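Local coordinates for protein mercuric reductase (Metallosphaera sedula, PDB 4YWO) that probably reduces mercuric ion to elemental mercury with NADPH, working as a homodimeric FAD-containing flavoenzyme with a redox-active disulfide, at residues I32-N35 and K40-L43; N35-K40 and A328-H333; I288-E293 and I301-D306; G321-E326 and K334-N339. All blocks are in the same frame, centred on the assembly; numbering follows the deposited sequence.

Interaction 1. Residues I32-N35 and K40-L43; sequences IKAN and KPVL
Ala34 and Pro41 meet where helix 25-36 turns back toward strand 42-45, the second half of the beta-alpha-beta unit that opens the Rossmann-type FAD-binding fold with strand 16-21. The methyl of Ala34 points toward Pro41, just before strand 42-45, and rests against the CG-CD side of the proline ring: CB of Ala34 lies 3.8 Å from CG of Pro41 and 4.1 Å from its CD. A small side chain suits this face of the helix, because the same methyl also packs on Leu18 of strand 16-21 and the residue is buried. Proline suits the other side. Its ring is a compact apolar knob that needs no polar partner and turns toward the helix, while its flank also meets Ile20.

Asn35 comes to the same ring from another direction. Its CB does not aim at Pro41, but chi1 of -89° swings the side chain round so that it crosses that of Pro41 at about a right angle, with ND2 nearest. The touch there is van der Waals. The amide owes its place to two outside bonds, OD1 accepting from the backbone N of Asp112 and ND2 donating to the carbonyl O of Met31 one turn back in the helix. Asparagine fits such a post, since one short, flat group can both accept from a neighbouring loop and donate to its own helix. Two unlike surfaces thus border the proline, a methyl and an amide. With both amide ends engaged, ND2 of Asn35 settles 3.8 Å from CD of Pro41.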
# COMPACT_ATOMS: atom_id res chain seq x y z
N ILE A 32 22.62 14.61 10.92
CA ILE A 32 21.46 15.54 10.78
C ILE A 32 20.91 15.90 12.15
O ILE A 32 20.73 17.11 12.44
CB ILE A 32 20.39 14.95 9.88
CG1 ILE A 32 20.97 14.86 8.50
CG2 ILE A 32 19.09 15.84 9.99
CD1 ILE A 32 20.07 14.11 7.55
N LYS A 33 20.70 14.90 12.99
CA LYS A 33 20.28 15.11 14.32
C LYS A 33 21.21 15.99 15.09
O LYS A 33 20.76 16.80 15.91
CB LYS A 33 20.08 13.86 15.06
CG LYS A 33 19.57 14.01 16.46
CD LYS A 33 18.23 14.75 16.39
CE LYS A 33 17.29 14.17 17.44
NZ LYS A 33 15.83 14.47 17.21
N ALA A 34 22.51 15.79 14.92
CA ALA A 34 23.46 16.63 15.63
C ALA A 34 23.29 18.14 15.25
O ALA A 34 23.25 19.01 16.17
CB ALA A 34 24.89 16.16 15.32
N ASN A 35 23.15 18.43 13.98
CA ASN A 35 22.90 19.79 13.48
C ASN A 35 21.64 20.38 14.09
O ASN A 35 21.64 21.56 14.47
CB ASN A 35 22.81 19.81 11.95
CG ASN A 35 24.11 20.02 11.29
OD1 ASN A 35 24.32 21.04 10.72
ND2 ASN A 35 25.00 19.04 11.32
N LYS A 40 28.04 20.74 15.51
CA LYS A 40 28.76 20.43 14.32
C LYS A 40 29.62 19.17 14.58
O LYS A 40 30.67 19.21 15.23
CB LYS A 40 29.65 21.56 13.90
CG LYS A 40 30.33 21.29 12.58
CD LYS A 40 31.40 22.34 12.38
CE LYS A 40 32.25 22.00 11.20
NZ LYS A 40 33.10 23.18 10.92
N PRO A 41 29.18 18.02 14.04
CA PRO A 41 29.95 16.83 14.34
C PRO A 41 31.09 16.61 13.45
O PRO A 41 31.16 17.17 12.34
CB PRO A 41 28.93 15.68 14.09
CG PRO A 41 27.96 16.24 13.08
CD PRO A 41 27.97 17.77 13.24
N VAL A 42 32.02 15.74 13.85
CA VAL A 42 33.02 15.26 12.96
C VAL A 42 32.41 13.94 12.42
O VAL A 42 31.91 13.13 13.18
CB VAL A 42 34.33 14.93 13.69
CG1 VAL A 42 35.31 14.39 12.70
CG2 VAL A 42 34.88 16.14 14.41
N LEU A 43 32.46 13.77 11.12
CA LEU A 43 31.89 12.56 10.45
C LEU A 43 33.00 11.89 9.70
O LEU A 43 33.68 12.51 8.81
CB LEU A 43 30.77 13.01 9.48
CG LEU A 43 30.14 11.89 8.63
CD1 LEU A 43 29.44 10.91 9.51
CD2 LEU A 43 29.14 12.53 7.69

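Interaction 2. Residues N35-K40 and A328-H333; sequences NELGVK and ALTGSH
Leu329 presents CD1 to two side chains of the 35-40 turn. Toward Val39 the two groups reach tip to tip, CG2 of Val39 lying 3.9 Å from CD1 of Leu329; toward Leu37 they cross at a slant, with 4.1 Å between the two CD1 atoms. The CD1 of Leu37 serves a second neighbour, sitting 3.9 Å from CG2 of Thr330, whose side chain it meets at about a right angle.

The threonine is two-sided. Its methyl lies anti to its carbonyl carbon and faces the leucine, while OG1 (chi1 72°) bonds to the backbone O of Glu326, one turn back in helix 314-330, and receives a weak bond from Ser332 N. Behind the other wall, a Schellman motif ends helix 25-36: Gly38 N donates to Asn35 O at 3.0 Å, and Val39 N to Ala34 O. Gly38 takes the positive phi (86°) that glycine tolerates readily; Leu37 and Val39, on either side of it in sequence, both point toward the 328-333 segment. Gly331 likewise leaves helix 314-330 with positive phi.

The two helix ends are therefore joined by branched aliphatic groups and a threonine methyl. Such contacts depend on shape and exclusion of water, with little demand on exact direction.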
# COMPACT_ATOMS: atom_id res chain seq x y z
N ASN A 35 23.15 18.43 13.98
CA ASN A 35 22.90 19.79 13.48
C ASN A 35 21.64 20.38 14.09
O ASN A 35 21.64 21.56 14.47
CB ASN A 35 22.81 19.81 11.95
CG ASN A 35 24.11 20.02 11.29
OD1 ASN A 35 24.32 21.04 10.72
ND2 ASN A 35 25.00 19.04 11.32
N GLU A 36 20.59 19.61 14.14
CA GLU A 36 19.30 19.97 14.76
C GLU A 36 19.44 20.28 16.27
O GLU A 36 18.72 21.11 16.81
CB GLU A 36 18.26 18.90 14.53
CG GLU A 36 17.88 18.78 13.03
CD GLU A 36 16.96 17.59 12.69
OE1 GLU A 36 16.72 16.70 13.56
OE2 GLU A 36 16.45 17.56 11.53
N LEU A 37 20.37 19.65 16.97
CA LEU A 37 20.63 19.95 18.36
C LEU A 37 21.74 20.95 18.50
O LEU A 37 22.29 21.11 19.62
CB LEU A 37 21.00 18.65 19.07
CG LEU A 37 19.88 17.64 18.99
CD1 LEU A 37 20.26 16.26 19.56
CD2 LEU A 37 18.63 18.30 19.62
N GLY A 38 22.19 21.56 17.41
CA GLY A 38 23.13 22.67 17.52
C GLY A 38 24.61 22.29 17.61
O GLY A 38 25.43 23.06 18.04
N VAL A 39 24.95 21.09 17.18
CA VAL A 39 26.31 20.60 17.20
C VAL A 39 26.83 20.31 15.79
O VAL A 39 26.16 19.66 14.98
CB VAL A 39 26.36 19.27 18.07
CG1 VAL A 39 27.69 18.56 17.90
CG2 VAL A 39 26.07 19.55 19.56
N LYS A 40 28.04 20.74 15.51
CA LYS A 40 28.76 20.43 14.32
C LYS A 40 29.62 19.17 14.58
O LYS A 40 30.67 19.21 15.23
CB LYS A 40 29.65 21.56 13.90
CG LYS A 40 30.33 21.29 12.58
CD LYS A 40 31.40 22.34 12.38
CE LYS A 40 32.25 22.00 11.20
NZ LYS A 40 33.10 23.18 10.92
N ALA A 328 22.98 10.81 23.17
CA ALA A 328 24.42 11.19 23.49
C ALA A 328 24.51 12.63 23.79
O ALA A 328 25.24 12.96 24.78
CB ALA A 328 25.32 10.82 22.29
N LEU A 329 23.80 13.50 23.06
CA LEU A 329 24.00 14.96 23.19
C LEU A 329 23.03 15.63 24.18
O LEU A 329 23.32 16.75 24.61
CB LEU A 329 23.88 15.71 21.91
CG LEU A 329 24.78 15.38 20.72
CD1 LEU A 329 24.40 16.04 19.45
CD2 LEU A 329 26.21 15.79 21.13
N THR A 330 21.93 14.96 24.54
CA THR A 330 20.95 15.63 25.40
C THR A 330 20.83 14.97 26.69
O THR A 330 20.22 15.53 27.57
CB THR A 330 19.54 15.76 24.72
OG1 THR A 330 18.94 14.50 24.67
CG2 THR A 330 19.63 16.31 23.37
N GLY A 331 21.34 13.78 26.85
CA GLY A 331 21.16 13.06 28.05
C GLY A 331 19.80 12.34 28.15
O GLY A 331 19.41 11.84 29.21
N SER A 332 19.12 12.20 27.02
CA SER A 332 17.78 11.50 27.01
C SER A 332 17.99 9.98 27.14
O SER A 332 19.13 9.40 27.05
CB SER A 332 16.97 11.95 25.80
OG SER A 332 17.76 11.72 24.61
N HIS A 333 16.85 9.28 27.28
CA HIS A 333 16.81 7.89 27.52
C HIS A 333 15.79 7.22 26.54
O HIS A 333 15.10 6.28 26.96
CB HIS A 333 16.45 7.70 28.94
CG HIS A 333 17.50 8.20 29.87
ND1 HIS A 333 18.63 7.46 30.15
CD2 HIS A 333 17.63 9.37 30.55
CE1 HIS A 333 19.39 8.14 31.00
NE2 HIS A 333 18.81 9.29 31.25

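Interaction 3. Residues I288-E293 and I301-D306. With FAD (flavin-adenine dinucleotide), chain B.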
# COMPACT_ATOMS: atom_id res chain seq x y z
N ILE A 288 28.13 -4.85 18.07
CA ILE A 288 28.39 -4.02 19.26
C ILE A 288 27.32 -4.23 20.26
O ILE A 288 26.09 -4.06 19.98
CB ILE A 288 28.67 -2.55 18.93
CG1 ILE A 288 29.96 -2.49 18.07
CG2 ILE A 288 28.78 -1.69 20.17
CD1 ILE A 288 30.31 -1.14 17.57
N LYS A 289 27.73 -4.53 21.48
CA LYS A 289 26.82 -4.63 22.66
C LYS A 289 26.39 -3.34 23.17
O LYS A 289 27.19 -2.46 23.57
CB LYS A 289 27.53 -5.41 23.77
CG LYS A 289 26.61 -5.70 24.99
CD LYS A 289 27.42 -6.73 25.80
CE LYS A 289 26.61 -7.42 26.86
NZ LYS A 289 25.90 -6.46 27.73
N VAL A 290 25.06 -3.11 23.13
CA VAL A 290 24.43 -1.89 23.59
C VAL A 290 23.19 -2.17 24.45
O VAL A 290 22.62 -3.28 24.35
CB VAL A 290 23.97 -0.87 22.48
CG1 VAL A 290 25.16 -0.34 21.69
CG2 VAL A 290 22.87 -1.50 21.56
N ASP A 291 22.84 -1.19 25.26
CA ASP A 291 21.55 -1.27 25.99
C ASP A 291 20.41 -0.79 25.10
O ASP A 291 20.65 -0.49 23.96
CB ASP A 291 21.64 -0.54 27.32
CG ASP A 291 21.81 0.91 27.20
OD1 ASP A 291 21.57 1.50 26.12
OD2 ASP A 291 22.19 1.59 28.23
N ASP A 292 19.17 -0.78 25.56
CA ASP A 292 18.06 -0.26 24.70
C ASP A 292 18.14 1.17 24.29
O ASP A 292 17.42 1.54 23.40
CB ASP A 292 16.74 -0.28 25.51
CG ASP A 292 16.28 -1.59 25.77
OD1 ASP A 292 16.89 -2.53 25.24
OD2 ASP A 292 15.26 -1.67 26.51
N GLU A 293 18.97 2.02 24.92
CA GLU A 293 19.15 3.39 24.59
C GLU A 293 20.41 3.60 23.62
O GLU A 293 20.74 4.77 23.34
CB GLU A 293 19.35 4.22 25.89
CG GLU A 293 18.14 4.03 26.80
CD GLU A 293 18.26 4.71 28.18
OE1 GLU A 293 19.23 5.45 28.39
OE2 GLU A 293 17.32 4.49 29.02
N ILE A 301 29.94 6.38 24.47
CA ILE A 301 29.97 5.74 23.09
C ILE A 301 28.62 5.02 22.94
O ILE A 301 28.22 4.15 23.74
CB ILE A 301 31.14 4.81 22.89
CG1 ILE A 301 32.41 5.60 23.09
CG2 ILE A 301 31.07 4.15 21.50
CD1 ILE A 301 33.67 4.79 22.89
N TYR A 302 27.96 5.39 21.81
CA TYR A 302 26.69 4.78 21.40
C TYR A 302 26.97 4.12 20.04
O TYR A 302 28.02 4.35 19.38
CB TYR A 302 25.70 5.89 21.26
CG TYR A 302 25.26 6.49 22.58
CD1 TYR A 302 26.07 7.41 23.20
CD2 TYR A 302 24.00 6.26 23.08
CE1 TYR A 302 25.69 7.97 24.40
CE2 TYR A 302 23.61 6.80 24.30
CZ TYR A 302 24.42 7.70 24.89
OH TYR A 302 24.14 8.34 26.09
N ALA A 303 26.01 3.28 19.60
CA ALA A 303 26.19 2.60 18.30
C ALA A 303 24.80 2.46 17.61
O ALA A 303 23.79 2.47 18.29
CB ALA A 303 26.84 1.31 18.45
N ALA A 304 24.80 2.33 16.30
CA ALA A 304 23.51 2.37 15.55
C ALA A 304 23.72 1.65 14.25
O ALA A 304 24.82 1.70 13.65
CB ALA A 304 23.12 3.78 15.30
N GLY A 305 22.64 1.00 13.77
CA GLY A 305 22.68 0.37 12.46
C GLY A 305 23.12 -1.05 12.45
O GLY A 305 23.03 -1.84 13.43
N ASP A 306 23.60 -1.52 11.26
CA ASP A 306 23.90 -2.90 11.10
C ASP A 306 25.04 -3.37 11.99
O ASP A 306 25.11 -4.57 12.28
CB ASP A 306 24.40 -3.17 9.66
CG ASP A 306 23.37 -3.13 8.59
OD1 ASP A 306 22.20 -2.89 8.88
OD2 ASP A 306 23.80 -3.41 7.40
PA FAD B . 26.53 1.22 6.39
O1A FAD B . 25.68 2.08 5.49
O2A FAD B . 27.37 0.11 5.80
O5B FAD B . 27.50 2.19 7.23
C5B FAD B . 28.90 1.94 7.30
C4B FAD B . 29.65 3.04 6.56
O4B FAD B . 30.65 3.60 7.42
C3B FAD B . 30.35 2.51 5.32
O3B FAD B . 29.86 3.18 4.15
C2B FAD B . 31.82 2.79 5.50
O2B FAD B . 32.29 3.65 4.45
C1B FAD B . 31.96 3.49 6.84
N9A FAD B . 32.84 2.69 7.74
C8A FAD B . 32.69 1.39 8.02
N7A FAD B . 33.66 0.96 8.87
C5A FAD B . 34.45 2.01 9.15
C6A FAD B . 35.65 2.25 9.98
N6A FAD B . 36.22 1.26 10.70
N1A FAD B . 36.16 3.51 9.99
C2A FAD B . 35.61 4.50 9.28
N3A FAD B . 34.52 4.36 8.51
C4A FAD B . 33.90 3.15 8.40
N1 FAD B . 17.31 -2.58 3.90
C2 FAD B . 16.03 -2.17 3.74
O2 FAD B . 15.46 -1.60 4.70
N3 FAD B . 15.34 -2.34 2.59
C4 FAD B . 15.88 -2.93 1.52
O4 FAD B . 15.22 -3.07 0.47
C4X FAD B . 17.28 -3.41 1.61
N5 FAD B . 17.90 -4.02 0.57
C5X FAD B . 19.17 -4.45 0.68
C6 FAD B . 19.79 -5.08 -0.40
C7 FAD B . 21.10 -5.52 -0.29
C7M FAD B . 21.76 -6.20 -1.47
C8 FAD B . 21.85 -5.33 0.97
C8M FAD B . 23.27 -5.82 1.08
C9 FAD B . 21.24 -4.71 2.06
C9A FAD B . 19.93 -4.27 1.95
N10 FAD B . 19.31 -3.63 3.04
C10 FAD B . 17.98 -3.20 2.90
C1' FAD B . 20.02 -3.43 4.31
C2' FAD B . 20.48 -1.98 4.41
O2' FAD B . 21.19 -1.62 3.22
C3' FAD B . 21.38 -1.78 5.62
O3' FAD B . 20.73 -2.29 6.79
C4' FAD B . 21.70 -0.30 5.82
O4' FAD B . 22.51 0.16 4.74
C5' FAD B . 22.42 -0.07 7.14
O5' FAD B . 23.18 1.14 7.06
P FAD B . 24.35 1.44 8.12
O1P FAD B . 24.70 2.90 8.04
O2P FAD B . 23.96 0.83 9.45
O3P FAD B . 25.59 0.59 7.53
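The phenol ring of Tyr302 is approached at its edge, nearly in its plane, by the carbonyl O of Glu293, which lies 3.6 Å from CD2 of Tyr302. Ring hydrogens carry slight positive charge, so a carbonyl suits this edge, and Glu293 O also accepts from Asn327 ND2. The phenol OH bonds to Arg295 NE. A second flat group, the carboxylate of Asp291, receives Glu293 N on OD1 at 2.9 Å from above its plane, forming an Asx turn that shapes the loop.

Farther along, the methyl of Ala303 rests against two branches at once, in the notch they form on the loop side: its CB is 4.0 Å from CG2 of Ile288 and equally far from CG1 of Val290. Alanine is small enough to let the loop lie close over the strand.

The strand then runs into the FAD site. Asp306 N donates to O2P of the cofactor (3.0 Å, 161°), and OD1 of Asp306 takes a hydrogen bond from the ribityl O3' at 2.6 Å. Gly305, with no side chain, brings its CA to 3.3 Å from O2P of FAD. Asp306 OD2 is held by Ser146.

Strand 301-303 is the edge of the parallel sheet within this chain, next to strand 139-142; Tyr302 packs on Ala324, Asn327 and Ala328 of helix 314-330, and Ala303 on Ile142.

Interaction 4. Residues G321-E326 and K334-N339; sequences GSIATE and KRVDEN
An irregular, largely extended segment, 334-339, runs back past helix 314-330, and the backbones come nearest at Ile323 and Lys334, whose CA atoms are 6.4 Å apart. The contact packs this helix, which follows the last strand of the Rossmann-type FAD-binding sheet, against the connection that leads to strand 343-345 of the dimerisation domain.

Ile323 fills the middle with its two ends. CG2 lies 3.5 Å from the carbonyl O of Lys334, while CD1 reaches the CB of Val336 at 3.5 Å, the two side chains crossing at a slant. A long, branched isoleucine can thus line three successive linker residues, since CD1 also touches Arg335 O. Val336 goes on to pack against Val434 of the second subunit, so it faces both the helix and the dimer partner.

At the other end the extended chains of Glu326 and Lys334 cross. Glu326 directs CG anti to its backbone N (chi1 -177°), which carries the carboxylate out toward the lysine; Lys33 is a weak, long partner of its OE1. Inside the helix, Gly321 O accepts both Thr325 N and Thr325 OG1, from opposite faces of its plane. The salt bridge itself puts NZ of Lys334 2.7 Å from OE2 of Glu326, above the carboxylate plane.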
# COMPACT_ATOMS: atom_id res chain seq x y z
N GLY A 321 20.41 5.93 14.32
CA GLY A 321 21.44 6.99 14.27
C GLY A 321 20.86 8.27 14.91
O GLY A 321 21.50 8.94 15.70
N SER A 322 19.56 8.60 14.64
CA SER A 322 18.94 9.72 15.30
C SER A 322 18.82 9.59 16.77
O SER A 322 19.11 10.59 17.49
CB SER A 322 17.48 10.02 14.74
OG SER A 322 17.55 10.34 13.33
N ILE A 323 18.36 8.47 17.26
CA ILE A 323 18.09 8.28 18.69
C ILE A 323 19.45 8.25 19.46
O ILE A 323 19.62 8.87 20.53
CB ILE A 323 17.38 7.01 18.95
CG1 ILE A 323 15.92 7.20 18.52
CG2 ILE A 323 17.34 6.66 20.42
CD1 ILE A 323 15.17 5.90 18.66
N ALA A 324 20.43 7.60 18.87
CA ALA A 324 21.75 7.45 19.55
C ALA A 324 22.31 8.83 19.75
O ALA A 324 22.85 9.12 20.85
CB ALA A 324 22.69 6.58 18.74
N THR A 325 22.19 9.67 18.74
CA THR A 325 22.72 11.01 18.74
C THR A 325 22.00 11.85 19.82
O THR A 325 22.61 12.57 20.62
CB THR A 325 22.75 11.60 17.41
OG1 THR A 325 23.56 10.84 16.52
CG2 THR A 325 23.14 13.05 17.36
N GLU A 326 20.66 11.81 19.79
CA GLU A 326 19.93 12.57 20.78
C GLU A 326 20.27 12.10 22.13
O GLU A 326 20.44 13.00 23.09
CB GLU A 326 18.40 12.44 20.47
CG GLU A 326 17.61 13.26 21.44
CD GLU A 326 16.14 13.36 21.08
OE1 GLU A 326 15.70 12.71 20.10
OE2 GLU A 326 15.42 14.03 21.86
N LYS A 334 15.84 7.67 25.27
CA LYS A 334 14.97 7.19 24.15
C LYS A 334 15.42 5.87 23.63
O LYS A 334 16.63 5.49 23.69
CB LYS A 334 14.90 8.18 23.06
CG LYS A 334 14.38 9.49 23.62
CD LYS A 334 13.92 10.47 22.58
CE LYS A 334 13.19 11.59 23.33
NZ LYS A 334 13.10 12.80 22.47
N ARG A 335 14.41 5.11 23.13
CA ARG A 335 14.58 3.77 22.65
C ARG A 335 13.89 3.60 21.33
O ARG A 335 13.02 4.41 21.00
CB ARG A 335 13.99 2.81 23.60
CG ARG A 335 14.46 3.18 24.97
CD ARG A 335 14.14 2.13 25.94
NE ARG A 335 12.75 2.22 26.33
CZ ARG A 335 12.22 1.30 27.15
NH1 ARG A 335 12.99 0.33 27.66
NH2 ARG A 335 10.94 1.35 27.46
N VAL A 336 14.26 2.57 20.56
CA VAL A 336 13.50 2.30 19.36
C VAL A 336 13.09 0.87 19.52
O VAL A 336 13.93 -0.05 19.42
CB VAL A 336 14.25 2.58 18.03
CG1 VAL A 336 15.58 1.98 18.06
CG2 VAL A 336 13.46 2.06 16.83
N ASP A 337 11.79 0.73 19.73
CA ASP A 337 11.11 -0.60 19.85
C ASP A 337 11.18 -1.45 18.59
O ASP A 337 10.46 -1.16 17.62
CB ASP A 337 9.66 -0.30 20.20
CG ASP A 337 8.72 -1.55 20.20
OD1 ASP A 337 9.18 -2.71 20.40
OD2 ASP A 337 7.49 -1.31 19.99
N GLU A 338 12.03 -2.48 18.59
CA GLU A 338 12.24 -3.31 17.42
C GLU A 338 11.01 -4.14 17.05
O GLU A 338 10.91 -4.65 15.93
CB GLU A 338 13.44 -4.24 17.63
CG GLU A 338 14.38 -4.31 16.43
CD GLU A 338 15.83 -4.51 16.84
OE1 GLU A 338 16.17 -4.16 17.99
OE2 GLU A 338 16.62 -5.01 16.02
N ASN A 339 10.06 -4.27 17.97
CA ASN A 339 8.81 -5.11 17.70
C ASN A 339 7.68 -4.34 17.04
O ASN A 339 6.61 -4.87 16.83
CB ASN A 339 8.36 -5.84 18.95
CG ASN A 339 9.38 -6.89 19.40
OD1 ASN A 339 10.12 -7.50 18.58
ND2 ASN A 339 9.42 -7.13 20.70

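How the interactions relate
From the N terminus, interaction 1 closes first, a short loop between helix 25-36 and strand 42-45. Interaction 2 starts from the same turn, sharing Asn35 and Lys40, but spans some 290 residues to the end of helix 314-330. Interaction 3 is nested inside that long loop, folding 288-293 back on strand 301-303 beside the FAD. Interaction 4 crosses interaction 2, since its segments lie before and after 328-333, and it leads out toward the dimerisation domain. Helix 314-330 is the common hub: Thr325 packs against Ala34 and Lys33, Ala328 against Tyr302, while His333 and Glu293 join interactions 2 and 3 by a probable hydrogen bond.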